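Local coordinates for protein Myo-inositol 2-dehydrogenase (Lactobacillus plantarum WCFS1, PDB 3CEA) that probably oxidises myo-inositol at its 2-hydroxyl with NAD as the electron acceptor, at residues Asn29-Val34 with Asp304-Val309; Asp65-Asp68 with Ala74-Ile77; Ala91-Leu96 with Ala115-Ser120; Ser165-Phe170 with Pro215-Ile220. All coordinates share one frame; numbering follows the deposited sequence.

Interaction 1. Residues Asn29-Val34 with Asp304-Val309; sequences NKIQGV and DFVNNV
V306 carries a small apolar contact between helix 295-311 and the loop that joins helix 20-29 to strand 34-40. The contact lies in the NAD-binding half of the chain, with a late helix packed against the start of an early strand. V306 points toward the loop and contributes over half of the buried surface. Its CG2 meets I31 CG2 at 3.7 Å, and the two side chains cross obliquely. The same V306 CG2 lies 4.2 Å from V34 CB. The other methyl, CG1, stands opposite the backbone N across the CA-CB bond (chi1 168°). This turns it to the loop backbone, where V306 CG1 comes to 3.4 Å from Q32 O. G33 lets the chain turn with a positive phi of 76°, and its O is 4.1 Å from V306 CG1. With an alanine here both methyls go, and I31 and V34 would probably lose their partner, with a gap left beside the Q32 carbonyl. G33 pairs its backbone with L9 of strand 9-14. The side chain of Q32 leads away and makes a weak hydrogen bond to V28 of the second subunit. The loop and helix thus meet here by apolar packing, and the hydrogen bonds that join them lie beside it, such as Q32 N to Q303 OE1.

Interaction 2. Residues Asp65-Asp68 with Ala74-Ile77; sequences DMID and AIFI
I75 gives more than half of the surface buried here, and all of its contact is made through one methyl, CD1. It sits on strand 74-77 and points toward the end of helix 63-67. Both of its torsions are extended (chi1 -165°, chi2 157°), and this carries CD1 out from the sheet to the helix. There it is met by two side chains from consecutive helix residues. I67 CG1 lies 3.8 Å from I75 CD1, and I67 CD1 is 4.0 Å from the same I75 CD1. The two isoleucines cross at about a right angle, so the end of one rests on the flank of the other. M66, a selenomethionine, brings its terminal CE to 3.8 Å from I75 CD1. Its chain runs straight to the selenium and then bends (chi3 67°), which turns CE to the strand. The same M66 also packs on A12 and I14 of strand 9-14 and on Y60 of strand 58-60. I75 in turn touches I14, V98 and A91. Helix 63-67 thus packs on part of one face of the parallel sheet. It connects the edge strand 58-60 to strand 74-77 beside strand 9-14, a beta-alpha-beta crossover of the Rossmann fold. The side chain of M66 is about 8 Å from bound NAD. All three residues are buried and their meeting atoms are carbon. The union therefore rests on hydrophobic burial and close fit, without a directional bond between these two segments.

Interaction 3. Residues Ala91-Leu96 with Ala115-Ser120; sequences AMNAGL and AKVIKS
V117 O, on one side of the contact, accepts hydrogen bonds from S120 OG and H121 ND1 at the end of helix 108-119, with S120 N a weak third. S120 OG donates to V117 O at 2.9 Å, tilted 32° from the carbonyl plane. The side chain of V117 faces the other helix. Its CG1 lies 3.8 Å from M92 CB and 4.1 Å from N93 OD1. The second packing group is M92, a selenomethionine with the largest area in the contact. Its chain folds at chi2 (-71°) and chi3 (-52°). The folded end lays CE 3.7 Å from I118 CA, against the helix backbone. M92 CG also approaches I118 CG1 at 4.3 Å, although the CB of I118 points away. The backbone of M92 takes part in ending its own helix. M92 O accepts from G95 N at 3.1 Å and also from Q124 NE2. L96 N bonds to A91 O, and G95 has positive phi. These bonds form a Schellman motif that closes helix 84-93. The contact joins the C-terminal ends of helices 84-93 and 108-119 of the Rossmann-fold domain, the first of which packs on strand 97-100.

Interaction 4. Residues Ser165-Phe170 with Pro215-Ile220; sequences SGMESF and PQLADI
Apolar packing carries this contact, and L217 is its centre. L217 and M167, a selenomethionine, reach toward each other tip to tip. M167 bends at chi2 (-66°) and chi3 (-62°), and its CE stops 3.9 Å from L217 CG. F170 meets L217 by its ring edge: L217 CD2 lies in the ring plane, 3.7 Å from F170 CE2. The F170 ring also makes a cation-pi contact with R244. A mixed contact flanks the apolar group. Q216 comes from the opposite direction to M167, and its NE2 is 3.5 Å from M167 CE, a van der Waals approach. Hydrogen bonds act within the helix start. G166 O accepts from F170 N at 3.0 Å and from S169 OG at 3.1 Å, the latter from above the carbonyl plane. A serine in place of L217 would probably leave M167 CE and the F170 edge without their apolar partner and free the M167 end to shift. The contact ties helix 167-176 to the 3-10 turn between strands 202-210 and 225-232 in the C-terminal domain. Its grip is dispersive, and the amide of the exposed Q216 only touches the M167 methyl, without a hydrogen bond between them.

Interactions 1, 2 and 3 lie in or against the Rossmann half, while interaction 4 lies in the C-terminal domain, its centre 31 to 35 Å from theirs. Interactions 2 and 4 are buried; 1 and 3 are only partly buried and use loops or helix ends. Interaction 2 holds a helix on the parallel sheet. It touches both neighbours: F76 packs on F305 of interaction 1, and I75 and I67 pack on A91 and A94 of interaction 3. Helix 84-93 follows strand 74-77 directly. All four contacts are mainly apolar, but interactions 3 and 4 also have backbone carbonyls that accept a serine hydroxyl beside the packing.

Interaction 1. Residues Asn29-Val34 with Asp304-Val309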
loop_
_atom_site.group_PDB
_atom_site.type_symbol
_atom_site.label_atom_id
_atom_site.label_comp_id
_atom_site.label_asym_id
_atom_site.label_seq_id
_atom_site.Cartn_x
_atom_site.Cartn_y
_atom_site.Cartn_z
ATOM N N ASN A 29 25.108 0.473 -25.475
ATOM C CA ASN A 29 25.058 -0.708 -24.608
ATOM C C ASN A 29 23.875 -1.652 -24.808
ATOM O O ASN A 29 24.021 -2.868 -24.666
ATOM C CB ASN A 29 25.133 -0.287 -23.134
ATOM C CG ASN A 29 26.444 0.396 -22.785
ATOM O OD1 ASN A 29 27.502 0.051 -23.314
ATOM N ND2 ASN A 29 26.379 1.369 -21.886
ATOM N N LYS A 30 22.711 -1.098 -25.135
ATOM C CA LYS A 30 21.475 -1.885 -25.138
ATOM C C LYS A 30 20.858 -2.093 -26.520
ATOM O O LYS A 30 20.485 -3.216 -26.864
ATOM C CB LYS A 30 20.448 -1.283 -24.172
ATOM C CG LYS A 30 20.906 -1.263 -22.716
ATOM C CD LYS A 30 19.815 -0.737 -21.799
ATOM C CE LYS A 30 20.334 -0.477 -20.389
ATOM N NZ LYS A 30 20.630 -1.738 -19.652
ATOM N N ILE A 31 20.755 -1.022 -27.305
ATOM C CA ILE A 31 20.089 -1.079 -28.610
ATOM C C ILE A 31 20.856 -1.959 -29.601
ATOM O O ILE A 31 22.080 -1.865 -29.714
ATOM C CB ILE A 31 19.853 0.336 -29.217
ATOM C CG1 ILE A 31 19.279 1.311 -28.175
ATOM C CG2 ILE A 31 18.960 0.258 -30.458
ATOM C CD1 ILE A 31 17.926 0.920 -27.587
ATOM N N GLN A 32 20.118 -2.811 -30.309
ATOM C CA GLN A 32 20.699 -3.741 -31.273
ATOM C C GLN A 32 20.534 -3.270 -32.712
ATOM O O GLN A 32 19.555 -2.596 -33.050
ATOM C CB GLN A 32 20.085 -5.131 -31.115
ATOM C CG GLN A 32 20.410 -5.803 -29.792
ATOM C CD GLN A 32 20.361 -7.313 -29.881
ATOM O OE1 GLN A 32 19.357 -7.895 -30.311
ATOM N NE2 GLN A 32 21.446 -7.962 -29.475
ATOM N N GLY A 33 21.498 -3.637 -33.554
ATOM C CA GLY A 33 21.471 -3.300 -34.975
ATOM C C GLY A 33 21.835 -1.857 -35.262
ATOM O O GLY A 33 21.517 -1.335 -36.333
ATOM N N VAL A 34 22.506 -1.216 -34.306
ATOM C CA VAL A 34 22.896 0.187 -34.431
ATOM C C VAL A 34 24.315 0.431 -33.902
ATOM O O VAL A 34 24.787 -0.273 -33.004
ATOM C CB VAL A 34 21.862 1.133 -33.738
ATOM C CG1 VAL A 34 22.084 1.199 -32.226
ATOM C CG2 VAL A 34 21.905 2.524 -34.347
ATOM N N ASP A 304 12.519 0.367 -31.118
ATOM C CA ASP A 304 11.405 0.366 -32.066
ATOM C C ASP A 304 11.719 1.233 -33.287
ATOM O O ASP A 304 11.419 0.846 -34.419
ATOM C CB ASP A 304 10.110 0.830 -31.391
ATOM C CG ASP A 304 8.902 0.762 -32.320
ATOM O OD1 ASP A 304 8.645 -0.316 -32.904
ATOM O OD2 ASP A 304 8.204 1.790 -32.458
ATOM N N PHE A 305 12.331 2.394 -33.046
ATOM C CA PHE A 305 12.771 3.290 -34.116
ATOM C C PHE A 305 13.804 2.624 -35.022
ATOM O O PHE A 305 13.696 2.694 -36.246
ATOM C CB PHE A 305 13.335 4.595 -33.534
ATOM C CG PHE A 305 14.059 5.453 -34.538
ATOM C CD1 PHE A 305 13.351 6.246 -35.435
ATOM C CD2 PHE A 305 15.450 5.471 -34.582
ATOM C CE1 PHE A 305 14.016 7.041 -36.364
ATOM C CE2 PHE A 305 16.127 6.263 -35.506
ATOM C CZ PHE A 305 15.408 7.051 -36.399
ATOM N N VAL A 306 14.804 1.992 -34.409
ATOM C CA VAL A 306 15.857 1.285 -35.140
ATOM C C VAL A 306 15.257 0.169 -35.998
ATOM O O VAL A 306 15.602 0.036 -37.176
ATOM C CB VAL A 306 16.959 0.749 -34.182
ATOM C CG1 VAL A 306 17.891 -0.226 -34.895
ATOM C CG2 VAL A 306 17.759 1.905 -33.599
ATOM N N ASN A 307 14.350 -0.612 -35.407
ATOM C CA ASN A 307 13.606 -1.642 -36.134
ATOM C C ASN A 307 12.788 -1.043 -37.277
ATOM O O ASN A 307 12.741 -1.602 -38.374
ATOM C CB ASN A 307 12.680 -2.418 -35.190
ATOM C CG ASN A 307 13.436 -3.198 -34.121
ATOM O OD1 ASN A 307 14.558 -3.662 -34.342
ATOM N ND2 ASN A 307 12.815 -3.349 -32.954
ATOM N N ASN A 308 12.153 0.097 -37.006
ATOM C CA ASN A 308 11.345 0.804 -37.999
ATOM C C ASN A 308 12.146 1.238 -39.222
ATOM O O ASN A 308 11.672 1.104 -40.350
ATOM C CB ASN A 308 10.630 2.006 -37.369
ATOM C CG ASN A 308 9.403 1.607 -36.562
ATOM O OD1 ASN A 308 8.991 0.446 -36.561
ATOM N ND2 ASN A 308 8.814 2.576 -35.867
ATOM N N VAL A 309 13.355 1.750 -38.992
ATOM C CA VAL A 309 14.257 2.134 -40.083
ATOM C C VAL A 309 14.659 0.908 -40.917
ATOM O O VAL A 309 14.643 0.959 -42.148
ATOM C CB VAL A 309 15.521 2.882 -39.567
ATOM C CG1 VAL A 309 16.458 3.232 -40.722
ATOM C CG2 VAL A 309 15.136 4.147 -38.809
#

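Interaction 2. Residues Asp65-Asp68 with Ala74-Ile77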
loop_
_atom_site.group_PDB
_atom_site.type_symbol
_atom_site.label_atom_id
_atom_site.label_comp_id
_atom_site.label_asym_id
_atom_site.label_seq_id
_atom_site.Cartn_x
_atom_site.Cartn_y
_atom_site.Cartn_z
ATOM N N ASP A 65 27.853 20.532 -39.546
ATOM C CA ASP A 65 29.155 19.956 -39.869
ATOM C C ASP A 65 29.126 18.435 -39.762
ATOM O O ASP A 65 29.663 17.742 -40.623
ATOM C CB ASP A 65 30.248 20.522 -38.953
ATOM C CG ASP A 65 30.747 21.887 -39.401
ATOM O OD1 ASP A 65 30.406 22.324 -40.523
ATOM O OD2 ASP A 65 31.493 22.524 -38.626
HETATM N N MSE A 66 28.488 17.928 -38.708
HETATM C CA MSE A 66 28.393 16.488 -38.473
HETATM C C MSE A 66 27.585 15.779 -39.560
HETATM O O MSE A 66 28.008 14.745 -40.076
HETATM C CB MSE A 66 27.796 16.204 -37.093
HETATM C CG MSE A 66 27.822 14.732 -36.695
HETATM SE SE MSE A 66 27.169 14.407 -34.892
HETATM C CE MSE A 66 25.315 14.896 -35.155
ATOM N N ILE A 67 26.433 16.350 -39.904
ATOM C CA ILE A 67 25.532 15.778 -40.906
ATOM C C ILE A 67 26.164 15.758 -42.306
ATOM O O ILE A 67 25.910 14.844 -43.097
ATOM C CB ILE A 67 24.153 16.505 -40.907
ATOM C CG1 ILE A 67 23.416 16.238 -39.587
ATOM C CG2 ILE A 67 23.289 16.064 -42.092
ATOM C CD1 ILE A 67 22.246 17.170 -39.303
ATOM N N ASP A 68 27.002 16.753 -42.592
ATOM C CA ASP A 68 27.647 16.882 -43.899
ATOM C C ASP A 68 28.992 16.154 -44.007
ATOM O O ASP A 68 29.614 16.150 -45.074
ATOM C CB ASP A 68 27.821 18.362 -44.264
ATOM C CG ASP A 68 26.495 19.099 -44.394
ATOM O OD1 ASP A 68 25.468 18.463 -44.725
ATOM O OD2 ASP A 68 26.486 20.328 -44.164
ATOM N N ALA A 74 20.897 7.338 -39.671
ATOM C CA ALA A 74 19.923 7.892 -38.737
ATOM C C ALA A 74 20.540 8.886 -37.755
ATOM O O ALA A 74 21.740 8.840 -37.470
ATOM C CB ALA A 74 19.219 6.767 -37.982
ATOM N N ILE A 75 19.701 9.779 -37.238
ATOM C CA ILE A 75 20.128 10.775 -36.262
ATOM C C ILE A 75 19.137 10.862 -35.097
ATOM O O ILE A 75 17.928 10.673 -35.276
ATOM C CB ILE A 75 20.361 12.164 -36.928
ATOM C CG1 ILE A 75 21.142 13.094 -35.992
ATOM C CG2 ILE A 75 19.039 12.785 -37.400
ATOM C CD1 ILE A 75 21.885 14.210 -36.706
ATOM N N PHE A 76 19.669 11.121 -33.904
ATOM C CA PHE A 76 18.863 11.311 -32.703
ATOM C C PHE A 76 19.011 12.742 -32.197
ATOM O O PHE A 76 20.098 13.157 -31.792
ATOM C CB PHE A 76 19.262 10.300 -31.621
ATOM C CG PHE A 76 18.989 8.870 -31.998
ATOM C CD1 PHE A 76 19.919 8.140 -32.734
ATOM C CD2 PHE A 76 17.798 8.256 -31.624
ATOM C CE1 PHE A 76 19.667 6.820 -33.090
ATOM C CE2 PHE A 76 17.535 6.935 -31.976
ATOM C CZ PHE A 76 18.475 6.214 -32.710
ATOM N N ILE A 77 17.919 13.497 -32.245
ATOM C CA ILE A 77 17.930 14.892 -31.811
ATOM C C ILE A 77 17.423 15.023 -30.370
ATOM O O ILE A 77 16.219 14.971 -30.104
ATOM C CB ILE A 77 17.146 15.816 -32.787
ATOM C CG1 ILE A 77 17.737 15.726 -34.198
ATOM C CG2 ILE A 77 17.160 17.265 -32.298
ATOM C CD1 ILE A 77 16.798 16.182 -35.305
#

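Interaction 3. Residues Ala91-Leu96 with Ala115-Ser120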
loop_
_atom_site.group_PDB
_atom_site.type_symbol
_atom_site.label_atom_id
_atom_site.label_comp_id
_atom_site.label_asym_id
_atom_site.label_seq_id
_atom_site.Cartn_x
_atom_site.Cartn_y
_atom_site.Cartn_z
ATOM N N ALA A 91 18.371 17.516 -41.441
ATOM C CA ALA A 91 18.654 16.081 -41.447
ATOM C C ALA A 91 17.765 15.307 -42.421
ATOM O O ALA A 91 18.238 14.384 -43.085
ATOM C CB ALA A 91 18.537 15.506 -40.037
HETATM N N MSE A 92 16.486 15.680 -42.495
HETATM C CA MSE A 92 15.553 15.095 -43.464
HETATM C C MSE A 92 16.021 15.353 -44.901
HETATM O O MSE A 92 15.986 14.452 -45.741
HETATM C CB MSE A 92 14.132 15.646 -43.277
HETATM C CG MSE A 92 13.421 15.242 -41.983
HETATM SE SE MSE A 92 12.846 13.376 -41.855
HETATM C CE MSE A 92 11.884 13.213 -43.472
ATOM N N ASN A 93 16.462 16.583 -45.165
ATOM C CA ASN A 93 16.958 16.982 -46.484
ATOM C C ASN A 93 18.247 16.275 -46.897
ATOM O O ASN A 93 18.558 16.182 -48.087
ATOM C CB ASN A 93 17.157 18.500 -46.550
ATOM C CG ASN A 93 15.853 19.260 -46.691
ATOM O OD1 ASN A 93 14.890 18.768 -47.281
ATOM N ND2 ASN A 93 15.819 20.474 -46.155
ATOM N N ALA A 94 18.995 15.788 -45.909
ATOM C CA ALA A 94 20.234 15.063 -46.160
ATOM C C ALA A 94 20.003 13.556 -46.280
ATOM O O ALA A 94 20.959 12.778 -46.331
ATOM C CB ALA A 94 21.248 15.368 -45.071
ATOM N N GLY A 95 18.735 13.151 -46.321
ATOM C CA GLY A 95 18.367 11.748 -46.537
ATOM C C GLY A 95 18.342 10.887 -45.288
ATOM O O GLY A 95 18.090 9.680 -45.362
ATOM N N LEU A 96 18.592 11.507 -44.139
ATOM C CA LEU A 96 18.667 10.800 -42.865
ATOM C C LEU A 96 17.290 10.437 -42.311
ATOM O O LEU A 96 16.302 11.135 -42.553
ATOM C CB LEU A 96 19.430 11.645 -41.836
ATOM C CG LEU A 96 20.963 11.612 -41.753
ATOM C CD1 LEU A 96 21.651 11.955 -43.072
ATOM C CD2 LEU A 96 21.429 12.557 -40.660
ATOM N N ALA A 115 6.858 19.822 -40.416
ATOM C CA ALA A 115 5.887 18.780 -40.754
ATOM C C ALA A 115 5.803 18.545 -42.261
ATOM O O ALA A 115 5.709 17.400 -42.710
ATOM C CB ALA A 115 4.517 19.124 -40.194
ATOM N N LYS A 116 5.846 19.634 -43.029
ATOM C CA LYS A 116 5.803 19.577 -44.492
ATOM C C LYS A 116 7.046 18.903 -45.082
ATOM O O LYS A 116 6.945 18.147 -46.050
ATOM C CB LYS A 116 5.626 20.980 -45.081
ATOM N N VAL A 117 8.205 19.183 -44.489
ATOM C CA VAL A 117 9.477 18.582 -44.905
ATOM C C VAL A 117 9.487 17.068 -44.643
ATOM O O VAL A 117 9.986 16.293 -45.466
ATOM C CB VAL A 117 10.691 19.296 -44.230
ATOM C CG1 VAL A 117 11.987 18.522 -44.436
ATOM C CG2 VAL A 117 10.846 20.712 -44.770
ATOM N N ILE A 118 8.919 16.661 -43.508
ATOM C CA ILE A 118 8.793 15.245 -43.142
ATOM C C ILE A 118 7.867 14.503 -44.110
ATOM O O ILE A 118 8.155 13.373 -44.510
ATOM C CB ILE A 118 8.304 15.067 -41.677
ATOM C CG1 ILE A 118 9.322 15.651 -40.688
ATOM C CG2 ILE A 118 8.063 13.592 -41.358
ATOM C CD1 ILE A 118 8.752 15.967 -39.309
ATOM N N LYS A 119 6.767 15.153 -44.492
ATOM C CA LYS A 119 5.800 14.581 -45.429
ATOM C C LYS A 119 6.404 14.366 -46.817
ATOM O O LYS A 119 6.071 13.394 -47.497
ATOM C CB LYS A 119 4.558 15.472 -45.527
ATOM C CG LYS A 119 3.314 14.773 -46.062
ATOM N N SER A 120 7.301 15.263 -47.224
ATOM C CA SER A 120 7.922 15.195 -48.552
ATOM C C SER A 120 9.019 14.123 -48.663
ATOM O O SER A 120 9.546 13.883 -49.751
ATOM C CB SER A 120 8.454 16.569 -48.983
ATOM O OG SER A 120 9.619 16.927 -48.259
#

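Interaction 4. Residues Ser165-Phe170 with Pro215-Ile220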
loop_
_atom_site.group_PDB
_atom_site.type_symbol
_atom_site.label_atom_id
_atom_site.label_comp_id
_atom_site.label_asym_id
_atom_site.label_seq_id
_atom_site.Cartn_x
_atom_site.Cartn_y
_atom_site.Cartn_z
ATOM N N SER A 165 15.099 18.390 -5.882
ATOM C CA SER A 165 16.504 18.188 -6.239
ATOM C C SER A 165 16.785 18.547 -7.698
ATOM O O SER A 165 17.913 18.895 -8.054
ATOM C CB SER A 165 16.927 16.743 -5.961
ATOM O OG SER A 165 16.153 15.829 -6.722
ATOM N N GLY A 166 15.749 18.466 -8.532
ATOM C CA GLY A 166 15.858 18.777 -9.958
ATOM C C GLY A 166 15.725 20.250 -10.312
ATOM O O GLY A 166 15.840 20.615 -11.482
HETATM N N MSE A 167 15.493 21.096 -9.310
HETATM C CA MSE A 167 15.322 22.538 -9.530
HETATM C C MSE A 167 16.528 23.214 -10.192
HETATM O O MSE A 167 16.356 24.057 -11.076
HETATM C CB MSE A 167 14.945 23.264 -8.232
HETATM C CG MSE A 167 13.445 23.251 -7.917
HETATM SE SE MSE A 167 12.316 24.256 -9.185
HETATM C CE MSE A 167 13.070 26.042 -8.902
ATOM N N GLU A 168 17.735 22.839 -9.772
ATOM C CA GLU A 168 18.959 23.425 -10.320
ATOM C C GLU A 168 19.164 23.044 -11.791
ATOM O O GLU A 168 19.438 23.904 -12.631
ATOM C CB GLU A 168 20.173 23.024 -9.475
ATOM C CG GLU A 168 21.449 23.789 -9.811
ATOM C CD GLU A 168 22.633 23.389 -8.942
ATOM O OE1 GLU A 168 22.441 23.140 -7.730
ATOM O OE2 GLU A 168 23.762 23.339 -9.472
ATOM N N SER A 169 19.012 21.754 -12.089
ATOM C CA SER A 169 19.174 21.230 -13.449
ATOM C C SER A 169 18.066 21.659 -14.411
ATOM O O SER A 169 18.276 21.675 -15.625
ATOM C CB SER A 169 19.301 19.703 -13.437
ATOM O OG SER A 169 18.327 19.113 -12.595
ATOM N N PHE A 170 16.890 21.991 -13.878
ATOM C CA PHE A 170 15.816 22.529 -14.711
ATOM C C PHE A 170 16.042 24.004 -15.039
ATOM O O PHE A 170 15.834 24.424 -16.179
ATOM C CB PHE A 170 14.432 22.349 -14.076
ATOM C CG PHE A 170 13.383 23.241 -14.686
ATOM C CD1 PHE A 170 12.801 22.918 -15.908
ATOM C CD2 PHE A 170 13.015 24.431 -14.063
ATOM C CE1 PHE A 170 11.856 23.754 -16.489
ATOM C CE2 PHE A 170 12.069 25.271 -14.637
ATOM C CZ PHE A 170 11.487 24.930 -15.851
ATOM N N PRO A 215 9.139 31.228 -6.305
ATOM C CA PRO A 215 8.859 32.527 -6.925
ATOM C C PRO A 215 9.983 33.029 -7.836
ATOM O O PRO A 215 9.754 33.916 -8.665
ATOM C CB PRO A 215 8.691 33.470 -5.724
ATOM C CG PRO A 215 8.619 32.580 -4.509
ATOM C CD PRO A 215 9.402 31.364 -4.863
ATOM N N GLN A 216 11.179 32.460 -7.682
ATOM C CA GLN A 216 12.347 32.859 -8.471
ATOM C C GLN A 216 12.249 32.409 -9.931
ATOM O O GLN A 216 13.005 32.881 -10.780
ATOM C CB GLN A 216 13.648 32.347 -7.832
ATOM C CG GLN A 216 13.909 30.839 -7.986
ATOM C CD GLN A 216 13.284 29.988 -6.884
ATOM O OE1 GLN A 216 12.380 30.426 -6.166
ATOM N NE2 GLN A 216 13.770 28.759 -6.748
ATOM N N LEU A 217 11.319 31.498 -10.215
ATOM C CA LEU A 217 11.116 31.003 -11.576
ATOM C C LEU A 217 10.486 32.056 -12.483
ATOM O O LEU A 217 10.621 31.988 -13.706
ATOM C CB LEU A 217 10.284 29.718 -11.575
ATOM C CG LEU A 217 10.996 28.433 -11.138
ATOM C CD1 LEU A 217 9.993 27.295 -10.971
ATOM C CD2 LEU A 217 12.103 28.033 -12.114
ATOM N N ALA A 218 9.809 33.030 -11.875
ATOM C CA ALA A 218 9.235 34.165 -12.597
ATOM C C ALA A 218 10.314 35.002 -13.282
ATOM O O ALA A 218 10.075 35.592 -14.340
ATOM C CB ALA A 218 8.413 35.030 -11.653
ATOM N N ASP A 219 11.502 35.034 -12.676
ATOM C CA ASP A 219 12.636 35.809 -13.180
ATOM C C ASP A 219 13.140 35.303 -14.532
ATOM O O ASP A 219 13.779 36.048 -15.277
ATOM C CB ASP A 219 13.776 35.833 -12.153
ATOM C CG ASP A 219 13.347 36.406 -10.802
ATOM O OD1 ASP A 219 12.174 36.826 -10.663
ATOM O OD2 ASP A 219 14.189 36.436 -9.875
ATOM N N ILE A 220 12.858 34.036 -14.836
ATOM C CA ILE A 220 13.115 33.480 -16.169
ATOM C C ILE A 220 11.814 33.205 -16.939
ATOM O O ILE A 220 11.812 32.473 -17.936
ATOM C CB ILE A 220 14.025 32.213 -16.134
ATOM C CG1 ILE A 220 13.415 31.114 -15.255
ATOM C CG2 ILE A 220 15.441 32.582 -15.683
ATOM C CD1 ILE A 220 13.943 29.715 -15.549
#